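Local coordinates for orphan protein TM0875 (Thermotoga maritima, PDB 1O22), which is of unknown function, an orphan protein with a fold that was new when its structure was determined, at residues 24-29 and 158-163. Sequence-based numbering, arbitrary orientation.
Sequences YKKGKE and EYTFSV
Y24 and T160 face each other as an antiparallel hydrogen-bonded pair: Y24 N gives its hydrogen to T160 O at 2.9 Å, and T160 N returns one to Y24 O at 3.0 Å. With CG set anti to the carbonyl carbon (chi1 -51°), the Y24 ring presents an edge to T160 OG1, which lies 4.0 Å from Y24 CD2; S162 OG stands farther along the same rim. One step on, K25 and Y159 form a non-hydrogen-bonded pair, and the Y159 ring passes obliquely by Y24 O and K25 N. The two pairs join the end of strand 19-25 to the start of strand 159-165, an outermost strand of the chain's mixed seven-stranded sheet, with F149 of helix 137-152 stacked on Y159. From K25, the last residue of the strand, a type II beta turn to K28 leads the chain off, with G27 at its positive-phi position. Within the turn, K26 N donates to E158 O at 2.8 Å, approaching 31° off the plane of that carbonyl. The extended K26 side chain runs along the E158 backbone, its CG 3.9 Å from T160 CG2, and its NZ bonds G157 O. The K25 and E158 side chains run alongside each other in one direction; K25 NZ stays 4.1 Å from E158 OE1, too far for a salt bridge, and one water spans the gap. A second water links K25 NZ to Y159 OH, which also bonds E54 O.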
ATOM      1  N   TYR A  24       0.448  14.448  15.454  1.00 18.23           N
ATOM      2  CA  TYR A  24       1.321  14.522  16.623  1.00 19.75           C
ATOM      3  C   TYR A  24       0.494  14.591  17.874  1.00 18.35           C
ATOM      4  O   TYR A  24      -0.423  15.419  17.956  1.00 16.62           O
ATOM      5  CB  TYR A  24       2.190  15.814  16.591  1.00 20.15           C
ATOM      6  CG  TYR A  24       2.942  16.051  15.306  1.00 19.16           C
ATOM      7  CD1 TYR A  24       4.184  15.475  15.092  1.00 25.92           C
ATOM      8  CD2 TYR A  24       2.404  16.840  14.300  1.00 23.16           C
ATOM      9  CE1 TYR A  24       4.889  15.682  13.910  1.00 22.52           C
ATOM     10  CE2 TYR A  24       3.108  17.069  13.112  1.00 25.03           C
ATOM     11  CZ  TYR A  24       4.351  16.479  12.926  1.00 28.47           C
ATOM     12  OH  TYR A  24       5.072  16.676  11.765  1.00 31.55           O
ATOM     13  N   LYS A  25       0.844  13.797  18.872  1.00 15.28           N
ATOM     14  CA  LYS A  25       0.233  13.981  20.185  1.00 15.90           C
ATOM     15  C   LYS A  25       0.617  15.355  20.800  1.00 17.25           C
ATOM     16  O   LYS A  25       1.806  15.710  20.913  1.00 16.50           O
ATOM     17  CB  LYS A  25       0.557  12.835  21.141  1.00 16.70           C
ATOM     18  CG  LYS A  25      -0.389  12.807  22.395  1.00 19.25           C
ATOM     19  CD  LYS A  25      -0.469  11.461  22.993  1.00 28.44           C
ATOM     20  CE  LYS A  25      -1.667  11.287  23.842  1.00 36.19           C
ATOM     21  NZ  LYS A  25      -1.528  10.000  24.585  1.00 41.08           N
ATOM     22  N   LYS A  26      -0.401  16.133  21.140  1.00 16.15           N
ATOM     23  CA  LYS A  26      -0.210  17.426  21.804  1.00 16.93           C
ATOM     24  C   LYS A  26       0.710  17.309  23.007  1.00 18.02           C
ATOM     25  O   LYS A  26       0.659  16.319  23.763  1.00 22.32           O
ATOM     26  CB  LYS A  26      -1.521  18.007  22.280  1.00 16.42           C
ATOM     27  CG  LYS A  26      -2.386  18.598  21.234  1.00 15.80           C
ATOM     28  CD  LYS A  26      -3.731  18.992  21.832  1.00 19.66           C
ATOM     29  CE  LYS A  26      -4.593  19.839  20.888  1.00 25.89           C
ATOM     30  NZ  LYS A  26      -5.986  20.105  21.451  1.00 16.24           N
ATOM     31  N   GLY A  27       1.550  18.327  23.156  1.00 15.39           N
ATOM     32  CA  GLY A  27       2.482  18.417  24.250  1.00 16.50           C
ATOM     33  C   GLY A  27       3.812  17.725  24.050  1.00 16.52           C
ATOM     34  O   GLY A  27       4.790  18.107  24.688  1.00 16.08           O
ATOM     35  N   LYS A  28       3.868  16.732  23.163  1.00 17.27           N
ATOM     36  CA  LYS A  28       5.116  16.019  22.910  1.00 17.05           C
ATOM     37  C   LYS A  28       6.063  16.862  22.055  1.00 20.71           C
ATOM     38  O   LYS A  28       5.660  17.469  21.053  1.00 22.13           O
ATOM     39  CB  LYS A  28       4.858  14.662  22.269  1.00 19.04           C
ATOM     40  CG  LYS A  28       6.104  13.780  22.320  1.00 20.46           C
ATOM     41  CD  LYS A  28       5.823  12.322  22.149  1.00 27.92           C
ATOM     42  CE  LYS A  28       7.118  11.530  22.014  1.00 23.20           C
ATOM     43  NZ  LYS A  28       7.924  11.554  23.254  1.00 19.19           N
ATOM     44  N   GLU A  29       7.315  16.928  22.482  1.00 21.37           N
ATOM     45  CA  GLU A  29       8.335  17.653  21.771  1.00 22.21           C
ATOM     46  C   GLU A  29       9.149  16.637  21.004  1.00 22.73           C
ATOM     47  O   GLU A  29       9.520  15.579  21.546  1.00 21.73           O
ATOM     48  CB  GLU A  29       9.217  18.460  22.723  1.00 24.46           C
ATOM     49  CG  GLU A  29       8.541  19.727  23.271  1.00 30.40           C
ATOM     50  CD  GLU A  29       8.037  20.669  22.172  1.00 38.11           C
ATOM     51  OE1 GLU A  29       8.785  20.902  21.175  1.00 34.79           O
ATOM     52  OE2 GLU A  29       6.884  21.171  22.306  1.00 34.47           O
ATOM     53  N   GLU A 158      -6.569  15.428  21.631  1.00 22.92           N
ATOM     54  CA  GLU A 158      -5.201  15.303  22.107  1.00 21.38           C
ATOM     55  C   GLU A 158      -4.148  15.337  21.011  1.00 18.56           C
ATOM     56  O   GLU A 158      -2.989  15.084  21.280  1.00 22.92           O
ATOM     57  CB  GLU A 158      -5.074  14.007  22.951  1.00 22.08           C
ATOM     58  CG  GLU A 158      -5.867  14.107  24.247  1.00 20.75           C
ATOM     59  CD  GLU A 158      -5.813  12.863  25.127  1.00 27.31           C
ATOM     60  OE1 GLU A 158      -5.186  11.857  24.763  1.00 29.03           O
ATOM     61  OE2 GLU A 158      -6.428  12.903  26.218  1.00 45.14           O
ATOM     62  N   TYR A 159      -4.551  15.648  19.791  1.00 19.07           N
ATOM     63  CA  TYR A 159      -3.677  15.695  18.616  1.00 20.91           C
ATOM     64  C   TYR A 159      -3.756  16.997  17.838  1.00 22.02           C
ATOM     65  O   TYR A 159      -4.789  17.662  17.809  1.00 20.58           O
ATOM     66  CB  TYR A 159      -4.017  14.543  17.628  1.00 21.63           C
ATOM     67  CG  TYR A 159      -3.704  13.200  18.215  1.00 17.84           C
ATOM     68  CD1 TYR A 159      -2.496  12.609  17.999  1.00 17.56           C
ATOM     69  CD2 TYR A 159      -4.601  12.573  19.060  1.00 23.90           C
ATOM     70  CE1 TYR A 159      -2.186  11.432  18.581  1.00 14.68           C
ATOM     71  CE2 TYR A 159      -4.312  11.386  19.652  1.00 23.99           C
ATOM     72  CZ  TYR A 159      -3.092  10.802  19.402  1.00 21.60           C
ATOM     73  OH  TYR A 159      -2.792   9.610  20.001  1.00 20.14           O
ATOM     74  N   THR A 160      -2.638  17.340  17.216  1.00 23.16           N
ATOM     75  CA  THR A 160      -2.613  18.271  16.110  1.00 22.05           C
ATOM     76  C   THR A 160      -2.186  17.505  14.861  1.00 21.55           C
ATOM     77  O   THR A 160      -1.649  16.383  14.937  1.00 20.66           O
ATOM     78  CB  THR A 160      -1.650  19.435  16.358  1.00 21.68           C
ATOM     79  OG1 THR A 160      -0.291  18.975  16.415  1.00 26.09           O
ATOM     80  CG2 THR A 160      -1.904  20.088  17.706  1.00 31.57           C
ATOM     81  N   PHE A 161      -2.436  18.084  13.704  1.00 19.06           N
ATOM     82  CA  PHE A 161      -1.965  17.479  12.448  1.00 19.29           C
ATOM     83  C   PHE A 161      -1.661  18.553  11.405  1.00 21.75           C
ATOM     84  O   PHE A 161      -2.208  19.644  11.472  1.00 22.70           O
ATOM     85  CB  PHE A 161      -2.951  16.413  11.935  1.00 20.54           C
ATOM     86  CG  PHE A 161      -4.340  16.928  11.668  1.00 17.76           C
ATOM     87  CD1 PHE A 161      -4.649  17.505  10.451  1.00 18.60           C
ATOM     88  CD2 PHE A 161      -5.330  16.844  12.644  1.00 21.70           C
ATOM     89  CE1 PHE A 161      -5.918  18.036  10.206  1.00 24.86           C
ATOM     90  CE2 PHE A 161      -6.590  17.341  12.397  1.00 26.46           C
ATOM     91  CZ  PHE A 161      -6.890  17.944  11.173  1.00 26.24           C
ATOM     92  N   SER A 162      -0.746  18.270  10.485  1.00 22.11           N
ATOM     93  CA  SER A 162      -0.529  19.139   9.320  1.00 24.69           C
ATOM     94  C   SER A 162      -0.734  18.378   8.014  1.00 25.97           C
ATOM     95  O   SER A 162      -0.492  17.159   7.924  1.00 21.19           O
ATOM     96  CB  SER A 162       0.877  19.744   9.315  1.00 25.59           C
ATOM     97  OG  SER A 162       1.848  18.717   9.385  1.00 35.19           O
ATOM     98  N   VAL A 163      -1.150  19.134   6.999  1.00 25.73           N
ATOM     99  CA  VAL A 163      -1.470  18.609   5.692  1.00 27.75           C
ATOM    100  C   VAL A 163      -0.501  19.199   4.660  1.00 29.01           C
ATOM    101  O   VAL A 163      -0.184  20.377   4.720  1.00 30.76           O
ATOM    102  CB  VAL A 163      -2.893  18.982   5.325  1.00 27.47           C
ATOM    103  CG1 VAL A 163      -3.323  18.250   4.027  1.00 33.29           C
ATOM    104  CG2 VAL A 163      -3.822  18.649   6.450  1.00 24.83           C
TER
HETATM  105  O   HOH W   1      -3.670   8.773  22.607  1.00 32.96           O
HETATM  106  O   HOH W   2      -3.214  10.521  26.908  1.00 39.86           O